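Local coordinates for methyl-accepting chemotaxis protein (Vibrio cholerae, PDB 6CEQ) that senses oxygen through heme bound in its PAS domains and, as a chemoreceptor, probably relays that signal to the chemotaxis machinery, at residues 8-11 against 17-20; 65-70 against 88-93; 31-36 against 41-46; 10-15 against 51-56. All blocks are in the same frame, centred on the assembly; numbering follows the deposited sequence.

Contact 1: 8-11 against 17-20; sequences NLMM and IIQY. With HEM (protoporphyrin IX containing Fe), chain D.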
# COMPACT_ATOMS: atom_id res chain seq x y z
N ASN A 8 6.92 -1.68 6.87
CA ASN A 8 5.89 -2.31 6.04
C ASN A 8 5.85 -1.62 4.69
O ASN A 8 5.52 -0.43 4.61
CB ASN A 8 4.51 -2.23 6.69
CG ASN A 8 4.50 -2.81 8.08
OD1 ASN A 8 4.89 -3.95 8.29
ND2 ASN A 8 4.07 -2.01 9.05
N LEU A 9 6.18 -2.35 3.62
CA LEU A 9 6.37 -1.77 2.30
C LEU A 9 5.57 -2.52 1.25
O LEU A 9 5.49 -3.75 1.27
CB LEU A 9 7.84 -1.77 1.88
CG LEU A 9 8.88 -1.01 2.70
CD1 LEU A 9 10.24 -1.19 2.04
CD2 LEU A 9 8.53 0.47 2.83
N MET A 10 5.02 -1.77 0.29
CA MET A 10 4.28 -2.33 -0.83
C MET A 10 4.59 -1.49 -2.06
O MET A 10 4.61 -0.27 -1.96
CB MET A 10 2.78 -2.32 -0.50
CG MET A 10 1.86 -2.91 -1.51
SD MET A 10 0.27 -3.17 -0.70
CE MET A 10 0.07 -1.74 0.31
N MET A 11 4.85 -2.14 -3.20
CA MET A 11 5.22 -1.43 -4.43
C MET A 11 4.24 -1.74 -5.56
O MET A 11 3.75 -2.87 -5.68
CB MET A 11 6.64 -1.81 -4.88
CG MET A 11 7.73 -1.46 -3.87
SD MET A 11 9.15 -2.57 -3.98
CE MET A 11 9.31 -2.79 -5.75
N ILE A 17 -0.58 -1.84 -10.81
CA ILE A 17 -0.53 -3.27 -10.54
C ILE A 17 0.47 -3.50 -9.42
O ILE A 17 1.64 -3.09 -9.52
CB ILE A 17 -0.14 -4.07 -11.78
CG1 ILE A 17 -1.14 -3.81 -12.91
CG2 ILE A 17 -0.09 -5.56 -11.43
CD1 ILE A 17 -2.58 -4.14 -12.55
N ILE A 18 0.02 -4.16 -8.35
CA ILE A 18 0.90 -4.42 -7.22
C ILE A 18 2.03 -5.34 -7.68
O ILE A 18 1.79 -6.35 -8.34
CB ILE A 18 0.11 -5.04 -6.06
CG1 ILE A 18 -0.93 -4.06 -5.52
CG2 ILE A 18 1.05 -5.45 -4.96
CD1 ILE A 18 -1.88 -4.67 -4.50
N GLN A 19 3.26 -4.94 -7.37
CA GLN A 19 4.44 -5.68 -7.79
C GLN A 19 5.12 -6.44 -6.66
O GLN A 19 5.71 -7.49 -6.92
CB GLN A 19 5.46 -4.74 -8.42
CG GLN A 19 4.91 -3.93 -9.60
CD GLN A 19 4.56 -4.81 -10.78
OE1 GLN A 19 3.43 -4.80 -11.27
NE2 GLN A 19 5.54 -5.58 -11.26
N TYR A 20 5.06 -5.95 -5.43
CA TYR A 20 5.83 -6.54 -4.34
C TYR A 20 5.26 -6.09 -3.00
O TYR A 20 4.89 -4.93 -2.84
CB TYR A 20 7.31 -6.14 -4.44
CG TYR A 20 8.20 -6.75 -3.38
CD1 TYR A 20 8.60 -8.07 -3.48
CD2 TYR A 20 8.65 -6.01 -2.29
CE1 TYR A 20 9.40 -8.66 -2.53
CE2 TYR A 20 9.46 -6.59 -1.31
CZ TYR A 20 9.84 -7.91 -1.45
OH TYR A 20 10.64 -8.51 -0.51
CHA HEM D . -5.34 4.75 0.95
CHB HEM D . -2.20 4.02 -2.67
CHC HEM D . -2.42 -0.75 -1.64
CHD HEM D . -6.71 0.12 0.45
C1A HEM D . -4.37 4.95 -0.01
C2A HEM D . -3.71 6.17 -0.25
C3A HEM D . -2.83 5.98 -1.26
C4A HEM D . -2.93 4.63 -1.67
CMA HEM D . -1.91 7.01 -1.85
CAA HEM D . -3.95 7.46 0.49
CBA HEM D . -5.24 8.11 -0.01
CGA HEM D . -5.56 9.31 0.84
O1A HEM D . -5.22 9.34 2.04
O2A HEM D . -6.18 10.28 0.35
C1B HEM D . -1.95 2.64 -2.63
C2B HEM D . -0.89 2.04 -3.36
C3B HEM D . -0.93 0.70 -3.09
C4B HEM D . -2.06 0.50 -2.15
CMB HEM D . 0.09 2.74 -4.26
CAB HEM D . -0.03 -0.34 -3.62
CBB HEM D . 1.28 -0.12 -3.67
C1C HEM D . -3.64 -0.96 -0.99
C2C HEM D . -4.16 -2.19 -0.57
C3C HEM D . -5.38 -1.95 0.03
C4C HEM D . -5.61 -0.54 -0.03
CMC HEM D . -3.50 -3.54 -0.74
CAC HEM D . -6.29 -2.95 0.62
CBC HEM D . -5.79 -3.96 1.33
C1D HEM D . -6.63 1.46 0.82
C2D HEM D . -7.60 2.09 1.72
C3D HEM D . -7.22 3.37 1.86
C4D HEM D . -6.01 3.54 1.04
CMD HEM D . -8.79 1.42 2.36
CAD HEM D . -7.90 4.43 2.69
CBD HEM D . -9.33 4.63 2.19
CGD HEM D . -9.32 5.00 0.73
O1D HEM D . -9.81 4.22 -0.12
O2D HEM D . -8.81 6.08 0.37
NA HEM D . -3.88 4.02 -0.89
NB HEM D . -2.61 1.71 -1.93
NC HEM D . -4.53 0.02 -0.66
ND HEM D . -5.71 2.37 0.45
FE HEM D . -4.26 2.09 -0.69
O HOH W 1 -2.63 1.74 1.24

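Contact 2: 65-70 against 88-93; sequences SIISNP and LTCIAM. With HEM (protoporphyrin IX containing Fe), chain D.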
# COMPACT_ATOMS: atom_id res chain seq x y z
N SER A 65 -4.77 9.60 -9.32
CA SER A 65 -4.19 10.93 -9.53
C SER A 65 -2.93 11.11 -8.69
O SER A 65 -1.97 11.77 -9.13
CB SER A 65 -5.25 11.99 -9.21
OG SER A 65 -4.67 13.28 -9.10
N ILE A 66 -2.89 10.50 -7.50
CA ILE A 66 -1.71 10.62 -6.66
C ILE A 66 -0.53 9.88 -7.29
O ILE A 66 0.57 10.43 -7.40
CB ILE A 66 -2.01 10.11 -5.23
CG1 ILE A 66 -3.03 11.00 -4.53
CG2 ILE A 66 -0.72 10.03 -4.41
CD1 ILE A 66 -3.57 10.41 -3.24
N ILE A 67 -0.76 8.65 -7.78
CA ILE A 67 0.38 7.86 -8.25
C ILE A 67 0.70 8.14 -9.71
O ILE A 67 1.73 7.65 -10.21
CB ILE A 67 0.16 6.35 -8.05
CG1 ILE A 67 -0.87 5.80 -9.05
CG2 ILE A 67 -0.26 6.06 -6.62
CD1 ILE A 67 -0.76 4.30 -9.27
N SER A 68 -0.15 8.88 -10.41
CA SER A 68 0.09 9.31 -11.78
C SER A 68 0.91 10.60 -11.86
O SER A 68 1.36 10.96 -12.95
CB SER A 68 -1.22 9.50 -12.54
OG SER A 68 -1.93 8.27 -12.58
N ASN A 69 1.05 11.32 -10.75
CA ASN A 69 1.73 12.63 -10.72
C ASN A 69 2.90 12.57 -9.76
O ASN A 69 2.86 13.15 -8.66
CB ASN A 69 0.73 13.72 -10.35
CG ASN A 69 -0.31 13.97 -11.44
OD1 ASN A 69 -0.12 14.83 -12.29
ND2 ASN A 69 -1.40 13.21 -11.41
N PRO A 70 4.02 11.96 -10.17
CA PRO A 70 5.17 11.82 -9.26
C PRO A 70 5.79 13.14 -8.86
O PRO A 70 6.51 13.18 -7.86
CB PRO A 70 6.16 10.98 -10.07
CG PRO A 70 5.73 11.16 -11.50
CD PRO A 70 4.25 11.29 -11.46
N LEU A 88 0.47 6.65 6.35
CA LEU A 88 0.87 6.24 5.02
C LEU A 88 1.90 7.20 4.43
O LEU A 88 1.75 8.43 4.53
CB LEU A 88 -0.35 6.18 4.09
CG LEU A 88 -0.13 5.93 2.59
CD1 LEU A 88 -1.30 5.13 2.05
CD2 LEU A 88 0.02 7.23 1.80
N THR A 89 2.91 6.64 3.78
CA THR A 89 3.85 7.42 2.99
C THR A 89 3.95 6.81 1.60
O THR A 89 4.16 5.61 1.48
CB THR A 89 5.24 7.45 3.63
OG1 THR A 89 5.12 7.88 4.99
CG2 THR A 89 6.15 8.40 2.87
N CYS A 90 3.79 7.64 0.57
CA CYS A 90 3.91 7.21 -0.82
C CYS A 90 5.03 7.99 -1.48
O CYS A 90 5.01 9.23 -1.49
CB CYS A 90 2.59 7.43 -1.56
SG CYS A 90 2.56 6.77 -3.23
N ILE A 91 6.01 7.28 -2.03
CA ILE A 91 7.17 7.89 -2.67
C ILE A 91 7.29 7.36 -4.09
O ILE A 91 6.78 6.29 -4.43
CB ILE A 91 8.48 7.64 -1.88
CG1 ILE A 91 8.77 6.14 -1.79
CG2 ILE A 91 8.39 8.25 -0.49
CD1 ILE A 91 9.85 5.66 -2.75
N ALA A 92 7.99 8.13 -4.93
CA ALA A 92 8.19 7.75 -6.31
C ALA A 92 9.38 6.81 -6.42
O ALA A 92 10.47 7.12 -5.94
CB ALA A 92 8.41 8.99 -7.19
N MET A 93 9.18 5.66 -7.06
CA MET A 93 10.28 4.78 -7.42
C MET A 93 10.78 5.15 -8.80
O MET A 93 9.99 5.46 -9.69
CB MET A 93 9.86 3.32 -7.41
CG MET A 93 9.39 2.81 -6.09
SD MET A 93 9.17 1.02 -6.18
CE MET A 93 8.12 0.88 -7.63
CHA HEM D . -5.34 4.75 0.95
CHB HEM D . -2.20 4.02 -2.67
CHC HEM D . -2.42 -0.75 -1.64
CHD HEM D . -6.71 0.12 0.45
C1A HEM D . -4.37 4.95 -0.01
C2A HEM D . -3.71 6.17 -0.25
C3A HEM D . -2.83 5.98 -1.26
C4A HEM D . -2.93 4.63 -1.67
CMA HEM D . -1.91 7.01 -1.85
CAA HEM D . -3.95 7.46 0.49
CBA HEM D . -5.24 8.11 -0.01
CGA HEM D . -5.56 9.31 0.84
O1A HEM D . -5.22 9.34 2.04
O2A HEM D . -6.18 10.28 0.35
C1B HEM D . -1.95 2.64 -2.63
C2B HEM D . -0.89 2.04 -3.36
C3B HEM D . -0.93 0.70 -3.09
C4B HEM D . -2.06 0.50 -2.15
CMB HEM D . 0.09 2.74 -4.26
CAB HEM D . -0.03 -0.34 -3.62
CBB HEM D . 1.28 -0.12 -3.67
C1C HEM D . -3.64 -0.96 -0.99
C2C HEM D . -4.16 -2.19 -0.57
C3C HEM D . -5.38 -1.95 0.03
C4C HEM D . -5.61 -0.54 -0.03
CMC HEM D . -3.50 -3.54 -0.74
CAC HEM D . -6.29 -2.95 0.62
CBC HEM D . -5.79 -3.96 1.33
C1D HEM D . -6.63 1.46 0.82
C2D HEM D . -7.60 2.09 1.72
C3D HEM D . -7.22 3.37 1.86
C4D HEM D . -6.01 3.54 1.04
CMD HEM D . -8.79 1.42 2.36
CAD HEM D . -7.90 4.43 2.69
CBD HEM D . -9.33 4.63 2.19
CGD HEM D . -9.32 5.00 0.73
O1D HEM D . -9.81 4.22 -0.12
O2D HEM D . -8.81 6.08 0.37
NA HEM D . -3.88 4.02 -0.89
NB HEM D . -2.61 1.71 -1.93
NC HEM D . -4.53 0.02 -0.66
ND HEM D . -5.71 2.37 0.45
FE HEM D . -4.26 2.09 -0.69
O HOH W 1 -2.63 1.74 1.24

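Contact 3: 31-36 against 41-46; sequences HREPEL and PGFKAA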
# COMPACT_ATOMS: atom_id res chain seq x y z
N HIS A 31 -1.62 -11.70 9.87
CA HIS A 31 -2.11 -11.57 11.24
C HIS A 31 -3.47 -10.88 11.28
O HIS A 31 -4.38 -11.31 12.01
CB HIS A 31 -1.10 -10.79 12.07
CG HIS A 31 -1.47 -10.66 13.51
ND1 HIS A 31 -0.84 -9.77 14.36
CD2 HIS A 31 -2.36 -11.33 14.28
CE1 HIS A 31 -1.35 -9.88 15.57
NE2 HIS A 31 -2.28 -10.82 15.55
N ARG A 32 -3.64 -9.83 10.49
CA ARG A 32 -4.85 -9.00 10.51
C ARG A 32 -5.90 -9.46 9.52
O ARG A 32 -6.84 -8.70 9.25
CB ARG A 32 -4.50 -7.54 10.22
CG ARG A 32 -3.65 -6.88 11.27
CD ARG A 32 -4.26 -7.06 12.64
NE ARG A 32 -3.53 -6.29 13.64
CZ ARG A 32 -3.42 -6.66 14.91
NH1 ARG A 32 -4.00 -7.78 15.33
NH2 ARG A 32 -2.73 -5.91 15.76
N GLU A 33 -5.79 -10.67 8.97
CA GLU A 33 -6.81 -11.12 8.03
C GLU A 33 -8.22 -11.15 8.62
O GLU A 33 -9.17 -10.91 7.85
CB GLU A 33 -6.40 -12.49 7.44
CG GLU A 33 -5.78 -12.36 6.03
CD GLU A 33 -5.03 -13.61 5.56
OE1 GLU A 33 -5.10 -14.65 6.25
OE2 GLU A 33 -4.36 -13.55 4.50
N PRO A 34 -8.45 -11.41 9.92
CA PRO A 34 -9.81 -11.20 10.47
C PRO A 34 -10.38 -9.81 10.19
O PRO A 34 -11.51 -9.68 9.69
CB PRO A 34 -9.62 -11.45 11.97
CG PRO A 34 -8.47 -12.38 12.05
CD PRO A 34 -7.57 -12.09 10.89
N GLU A 35 -9.62 -8.77 10.53
CA GLU A 35 -10.08 -7.40 10.28
C GLU A 35 -10.13 -7.11 8.78
O GLU A 35 -11.02 -6.39 8.31
CB GLU A 35 -9.17 -6.41 11.00
CG GLU A 35 -9.29 -6.42 12.52
CD GLU A 35 -8.54 -7.56 13.19
OE1 GLU A 35 -7.75 -8.26 12.51
OE2 GLU A 35 -8.73 -7.75 14.41
N LEU A 36 -9.17 -7.63 8.01
CA LEU A 36 -9.13 -7.31 6.58
C LEU A 36 -10.21 -8.05 5.81
O LEU A 36 -10.75 -7.51 4.83
CB LEU A 36 -7.75 -7.62 6.01
CG LEU A 36 -6.69 -6.64 6.53
CD1 LEU A 36 -5.31 -7.10 6.13
CD2 LEU A 36 -6.97 -5.24 6.01
N PRO A 41 -14.01 -8.72 1.88
CA PRO A 41 -14.37 -10.15 2.01
C PRO A 41 -13.43 -11.22 1.46
O PRO A 41 -13.14 -12.18 2.17
CB PRO A 41 -15.72 -10.20 1.28
CG PRO A 41 -16.32 -8.83 1.48
CD PRO A 41 -15.20 -7.86 1.79
N GLY A 42 -12.97 -11.12 0.22
CA GLY A 42 -12.15 -12.19 -0.33
C GLY A 42 -10.65 -12.04 -0.11
O GLY A 42 -9.86 -12.68 -0.80
N PHE A 43 -10.26 -11.20 0.84
CA PHE A 43 -8.87 -10.78 0.97
C PHE A 43 -7.95 -11.95 1.31
O PHE A 43 -8.23 -12.73 2.22
CB PHE A 43 -8.76 -9.70 2.04
CG PHE A 43 -7.39 -9.14 2.21
CD1 PHE A 43 -6.95 -8.09 1.42
CD2 PHE A 43 -6.53 -9.66 3.17
CE1 PHE A 43 -5.68 -7.57 1.58
CE2 PHE A 43 -5.26 -9.14 3.33
CZ PHE A 43 -4.83 -8.10 2.54
N LYS A 44 -6.86 -12.08 0.55
CA LYS A 44 -5.76 -12.98 0.86
C LYS A 44 -4.45 -12.23 0.60
O LYS A 44 -4.17 -11.86 -0.55
CB LYS A 44 -5.82 -14.27 0.04
CG LYS A 44 -7.10 -15.07 0.18
CD LYS A 44 -7.09 -16.30 -0.72
CE LYS A 44 -7.97 -17.41 -0.15
NZ LYS A 44 -8.60 -17.04 1.15
N ALA A 45 -3.66 -12.03 1.65
CA ALA A 45 -2.45 -11.21 1.55
C ALA A 45 -1.45 -11.76 0.53
O ALA A 45 -0.80 -10.99 -0.19
CB ALA A 45 -1.79 -11.08 2.92
N ALA A 46 -1.30 -13.09 0.46
CA ALA A 46 -0.33 -13.72 -0.43
C ALA A 46 -0.74 -13.65 -1.89
O ALA A 46 0.05 -14.03 -2.77
CB ALA A 46 -0.11 -15.18 -0.02
O HOH W 2 -2.42 -15.06 2.55

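Contact 4: 10-15 against 51-56; sequences MMADKE and KNIDIF. With HEM (protoporphyrin IX containing Fe), chain D.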
# COMPACT_ATOMS: atom_id res chain seq x y z
N MET A 10 5.02 -1.77 0.29
CA MET A 10 4.28 -2.33 -0.83
C MET A 10 4.59 -1.49 -2.06
O MET A 10 4.61 -0.27 -1.96
CB MET A 10 2.78 -2.32 -0.50
CG MET A 10 1.86 -2.91 -1.51
SD MET A 10 0.27 -3.17 -0.70
CE MET A 10 0.07 -1.74 0.31
N MET A 11 4.85 -2.14 -3.20
CA MET A 11 5.22 -1.43 -4.43
C MET A 11 4.24 -1.74 -5.56
O MET A 11 3.75 -2.87 -5.68
CB MET A 11 6.64 -1.81 -4.88
CG MET A 11 7.73 -1.46 -3.87
SD MET A 11 9.15 -2.57 -3.98
CE MET A 11 9.31 -2.79 -5.75
N ALA A 12 3.96 -0.74 -6.41
CA ALA A 12 3.10 -0.93 -7.58
C ALA A 12 3.74 -0.28 -8.80
O ALA A 12 4.62 0.57 -8.68
CB ALA A 12 1.70 -0.35 -7.35
N ASP A 13 3.30 -0.68 -9.99
CA ASP A 13 3.78 -0.02 -11.19
C ASP A 13 2.89 1.19 -11.52
O ASP A 13 1.94 1.50 -10.80
CB ASP A 13 3.88 -0.98 -12.38
CG ASP A 13 2.55 -1.59 -12.81
OD1 ASP A 13 1.47 -1.08 -12.43
OD2 ASP A 13 2.58 -2.59 -13.56
N LYS A 14 3.24 1.89 -12.61
CA LYS A 14 2.51 3.10 -13.00
C LYS A 14 1.04 2.83 -13.30
O LYS A 14 0.20 3.70 -13.07
CB LYS A 14 3.18 3.74 -14.21
CG LYS A 14 4.33 4.64 -13.86
CD LYS A 14 4.69 5.57 -15.01
CE LYS A 14 5.07 4.77 -16.24
NZ LYS A 14 5.43 5.67 -17.38
N GLU A 15 0.72 1.65 -13.84
CA GLU A 15 -0.66 1.26 -14.09
C GLU A 15 -1.37 0.74 -12.84
O GLU A 15 -2.50 0.24 -12.95
CB GLU A 15 -0.75 0.21 -15.22
CG GLU A 15 -0.49 0.75 -16.62
CD GLU A 15 0.93 1.23 -16.86
OE1 GLU A 15 1.89 0.58 -16.37
OE2 GLU A 15 1.07 2.30 -17.50
N LYS A 51 -2.57 -7.84 -8.58
CA LYS A 51 -3.86 -7.19 -8.52
C LYS A 51 -3.71 -5.69 -8.72
O LYS A 51 -2.66 -5.10 -8.44
CB LYS A 51 -4.57 -7.49 -7.20
CG LYS A 51 -5.11 -8.91 -7.18
CD LYS A 51 -6.11 -9.15 -6.07
CE LYS A 51 -6.79 -10.50 -6.28
NZ LYS A 51 -5.78 -11.55 -6.59
N ASN A 52 -4.76 -5.07 -9.24
CA ASN A 52 -4.78 -3.62 -9.39
C ASN A 52 -5.24 -2.96 -8.09
O ASN A 52 -6.22 -3.38 -7.48
CB ASN A 52 -5.69 -3.21 -10.54
CG ASN A 52 -5.45 -1.78 -10.95
OD1 ASN A 52 -5.72 -0.85 -10.19
ND2 ASN A 52 -4.93 -1.60 -12.15
N ILE A 53 -4.53 -1.89 -7.69
CA ILE A 53 -4.85 -1.23 -6.44
C ILE A 53 -6.25 -0.63 -6.44
O ILE A 53 -6.84 -0.43 -5.37
CB ILE A 53 -3.81 -0.13 -6.12
CG1 ILE A 53 -3.88 0.99 -7.16
CG2 ILE A 53 -2.41 -0.73 -6.09
CD1 ILE A 53 -2.94 2.18 -6.85
N ASP A 54 -6.82 -0.38 -7.63
CA ASP A 54 -8.15 0.22 -7.72
C ASP A 54 -9.18 -0.60 -6.96
O ASP A 54 -10.14 -0.04 -6.41
CB ASP A 54 -8.58 0.33 -9.19
CG ASP A 54 -7.76 1.33 -9.98
OD1 ASP A 54 -6.98 2.11 -9.39
OD2 ASP A 54 -7.88 1.32 -11.23
N ILE A 55 -8.97 -1.91 -6.88
CA ILE A 55 -9.94 -2.81 -6.24
C ILE A 55 -10.15 -2.44 -4.78
O ILE A 55 -11.26 -2.58 -4.25
CB ILE A 55 -9.45 -4.26 -6.38
CG1 ILE A 55 -9.51 -4.71 -7.84
CG2 ILE A 55 -10.21 -5.21 -5.47
CD1 ILE A 55 -8.78 -6.02 -8.09
N PHE A 56 -9.13 -1.89 -4.12
CA PHE A 56 -9.16 -1.67 -2.69
C PHE A 56 -9.49 -0.23 -2.32
O PHE A 56 -9.59 0.08 -1.13
CB PHE A 56 -7.82 -2.06 -2.07
CG PHE A 56 -7.40 -3.46 -2.40
CD1 PHE A 56 -7.96 -4.53 -1.74
CD2 PHE A 56 -6.48 -3.70 -3.41
CE1 PHE A 56 -7.59 -5.82 -2.05
CE2 PHE A 56 -6.11 -4.99 -3.72
CZ PHE A 56 -6.67 -6.05 -3.04
CHA HEM D . -5.34 4.75 0.95
CHB HEM D . -2.20 4.02 -2.67
CHC HEM D . -2.42 -0.75 -1.64
CHD HEM D . -6.71 0.12 0.45
C1A HEM D . -4.37 4.95 -0.01
C2A HEM D . -3.71 6.17 -0.25
C3A HEM D . -2.83 5.98 -1.26
C4A HEM D . -2.93 4.63 -1.67
CMA HEM D . -1.91 7.01 -1.85
CAA HEM D . -3.95 7.46 0.49
CBA HEM D . -5.24 8.11 -0.01
CGA HEM D . -5.56 9.31 0.84
O1A HEM D . -5.22 9.34 2.04
O2A HEM D . -6.18 10.28 0.35
C1B HEM D . -1.95 2.64 -2.63
C2B HEM D . -0.89 2.04 -3.36
C3B HEM D . -0.93 0.70 -3.09
C4B HEM D . -2.06 0.50 -2.15
CMB HEM D . 0.09 2.74 -4.26
CAB HEM D . -0.03 -0.34 -3.62
CBB HEM D . 1.28 -0.12 -3.67
C1C HEM D . -3.64 -0.96 -0.99
C2C HEM D . -4.16 -2.19 -0.57
C3C HEM D . -5.38 -1.95 0.03
C4C HEM D . -5.61 -0.54 -0.03
CMC HEM D . -3.50 -3.54 -0.74
CAC HEM D . -6.29 -2.95 0.62
CBC HEM D . -5.79 -3.96 1.33
C1D HEM D . -6.63 1.46 0.82
C2D HEM D . -7.60 2.09 1.72
C3D HEM D . -7.22 3.37 1.86
C4D HEM D . -6.01 3.54 1.04
CMD HEM D . -8.79 1.42 2.36
CAD HEM D . -7.90 4.43 2.69
CBD HEM D . -9.33 4.63 2.19
CGD HEM D . -9.32 5.00 0.73
O1D HEM D . -9.81 4.22 -0.12
O2D HEM D . -8.81 6.08 0.37
NA HEM D . -3.88 4.02 -0.89
NB HEM D . -2.61 1.71 -1.93
NC HEM D . -4.53 0.02 -0.66
ND HEM D . -5.71 2.37 0.45
FE HEM D . -4.26 2.09 -0.69
O HOH W 1 -2.63 1.74 1.24

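Contact 1: 8-11 against 17-20
The thioether of Met11 lies obliquely beside the phenol ring of Tyr20, with both side chains on the same face of the sheet. Met11 SD is 3.9 Å from Tyr20 CD2. The sulfur stands 63° off the ring normal, and the pair forms a Met-aromatic contact. Tyr20 swings its ring anti to the backbone N (chi1 -178°), and Met11 CE rests against Tyr20 CB. Beneath the side chains, Met11 N donates to Tyr20 O over 2.8 Å. Met11 O in turn receives Gln19 N at 2.7 Å, from a donor tilted out of the carbonyl plane, and more weakly Tyr20 N at 3.4 Å. With Gln19 and Tyr20 both facing Met11, this is a classic beta bulge in the hairpin of strands 8-12 and 18-21, the first two strands of the antiparallel PAS sheet. The strand segments run at 129° to each other.

Met10 points to the other face, where the heme sits. A bend at chi3 lays its methyl over the water-bearing side of the macrocycle, with Met10 CE 3.3 Å from the heme methine carbon CHC. A water sits 2.5 Å from the heme iron on that side. Met10 CG is 4.4 Å from Ile18 CG2, and Leu105 of strand 100-109 also touches the Met10 side chain.

Contact 2: 65-70 against 88-93
With chi1 at 73°, Ile67 places CG1 between its backbone N and carbonyl carbon and leaves CG2 beside the N, where it meets Cys90. The sulfur of Cys90 is carried anti to its backbone N (chi1 -174°), and Ile67 CG2 stands 4.5 Å from Cys90 SG. The same CG2 also approaches a rim methyl of the heme. Where the chain leaves the helix, Pro70 CB meets Ala92 CB at 4.2 Å, two small apolar groups pointing at each other. No hydrogen bond crosses between the segments, which are joined here by sparse apolar packing. The contact brings the C-terminal end of helix 60-68 against strand 84-94 of the PAS sheet, along one side of the heme pocket. The helix end is tied to the following turn by Asn69, whose ND2 reaches back 2.8 Å to Ser65 O, in the carbonyl plane on a lone pair and close to the amide's own plane. Earlier in the strand, Leu88 turns CD1 over pyrrole ring A on the water-bearing face of the heme, 3.5 Å from heme C2A. Ile66 packs beside the methyl of that ring, with its CD1 4.0 Å from heme CMA. The carbonyl of Ile67 accepts a hydrogen bond from the hydroxyl of Tyr100.

Contact 3: 31-36 against 41-46
Leu36 lies over one face of the Phe43 ring, its CB 4.1 Å from the ring centroid and 27° off the normal, a CH-pi contact. Its CD1 extends toward the rim, where Leu36 CD1 comes to 3.5 Å from Phe43 CE2. Glu33 takes the edge instead: its CG sits near the ring plane, 4.0 Å from Phe43 CD2. From there the extended chain crosses the ring at about a right angle and runs on to the backbone beyond. Glu33 OE2 accepts a straight but weak bond from Ala45 N, 3.3 Å long, and a water that donates to this oxygen also accepts from Ala46 N. One carboxylate oxygen thus serves two successive amides, one directly and one through water. The ammonium of Lys44, 6.4 Å from NZ to Glu33 OE2, could add a mild favourable field. Behind this shell, Leu36 N bonds to Arg32 O in the first turn of helix 33-39, and Leu29 of helix 23-31 packs against Leu36, Phe43 and Ala45. Leu84 supports Leu36 from strand 84-94. The Phe43 ring also touches the heme, so that helix 33-39 backs a loop phenylalanine that lines the heme pocket of this PAS domain.

Contact 4: 10-15 against 51-56
The two ends of the Asn52 carboxamide have different partners: ND2 reaches Glu15 O from out of the amide plane, and OD1 takes Asp54 N. Asn52 ND2 makes a weak, bent bond of 3.2 Å to Glu15 O (125° at the hydrogen), while Asn52 OD1 lies 2.8 Å from Asp54 N, which sits in the carbonyl plane on a lone pair. The second flat group, the Phe56 ring, has the heme methyl CMC over one face toward the rim and Ile55 CG2 over the centre of the other. Phe56 CB comes to 3.2 Å from heme C3C, on the side of the macrocycle away from the bound water. The bond from Asp54 N closes an Asx turn at the start of the helically turned residues 53-55, in the long PAS segment between helix 33-39 and helix 60-68. Arg64 from the latter helix bonds Glu15 O, forms a salt bridge with Asp54 and reaches Asn52 OD1 weakly, so it braces both sides of the polar contact. On the apolar side, Ala12 CB and Ile53 CG2 meet at 4.3 Å next to a heme vinyl. Chi1 of 65° leaves CG2 of Ile53 beside the backbone N, and from the same side of the heme as Phe56 it approaches heme CAB to 3.5 Å.

How the contacts relate
From the N terminus, contact 1 closes first, folding strand 18-21 back on strand 8-12 as a short hairpin. Contact 4 starts from the same strand, sharing Met10 and Met11, but closes a wider loop that brings 51-56 up to the end of strand 8-12, beside the heme; Ile18 N probably bonds Lys51 O between the two. Inside that wide loop lies contact 3, which folds the chain leaving helix 33-39 back onto the start of that helix and meets contact 4 through Phe43 and Phe56. Contact 2 follows in series, joining helix 60-68 to strand 84-94. It returns to the others where Met93 packs on Met11 and Ile67 on Ile53. All four have residues beside the heme.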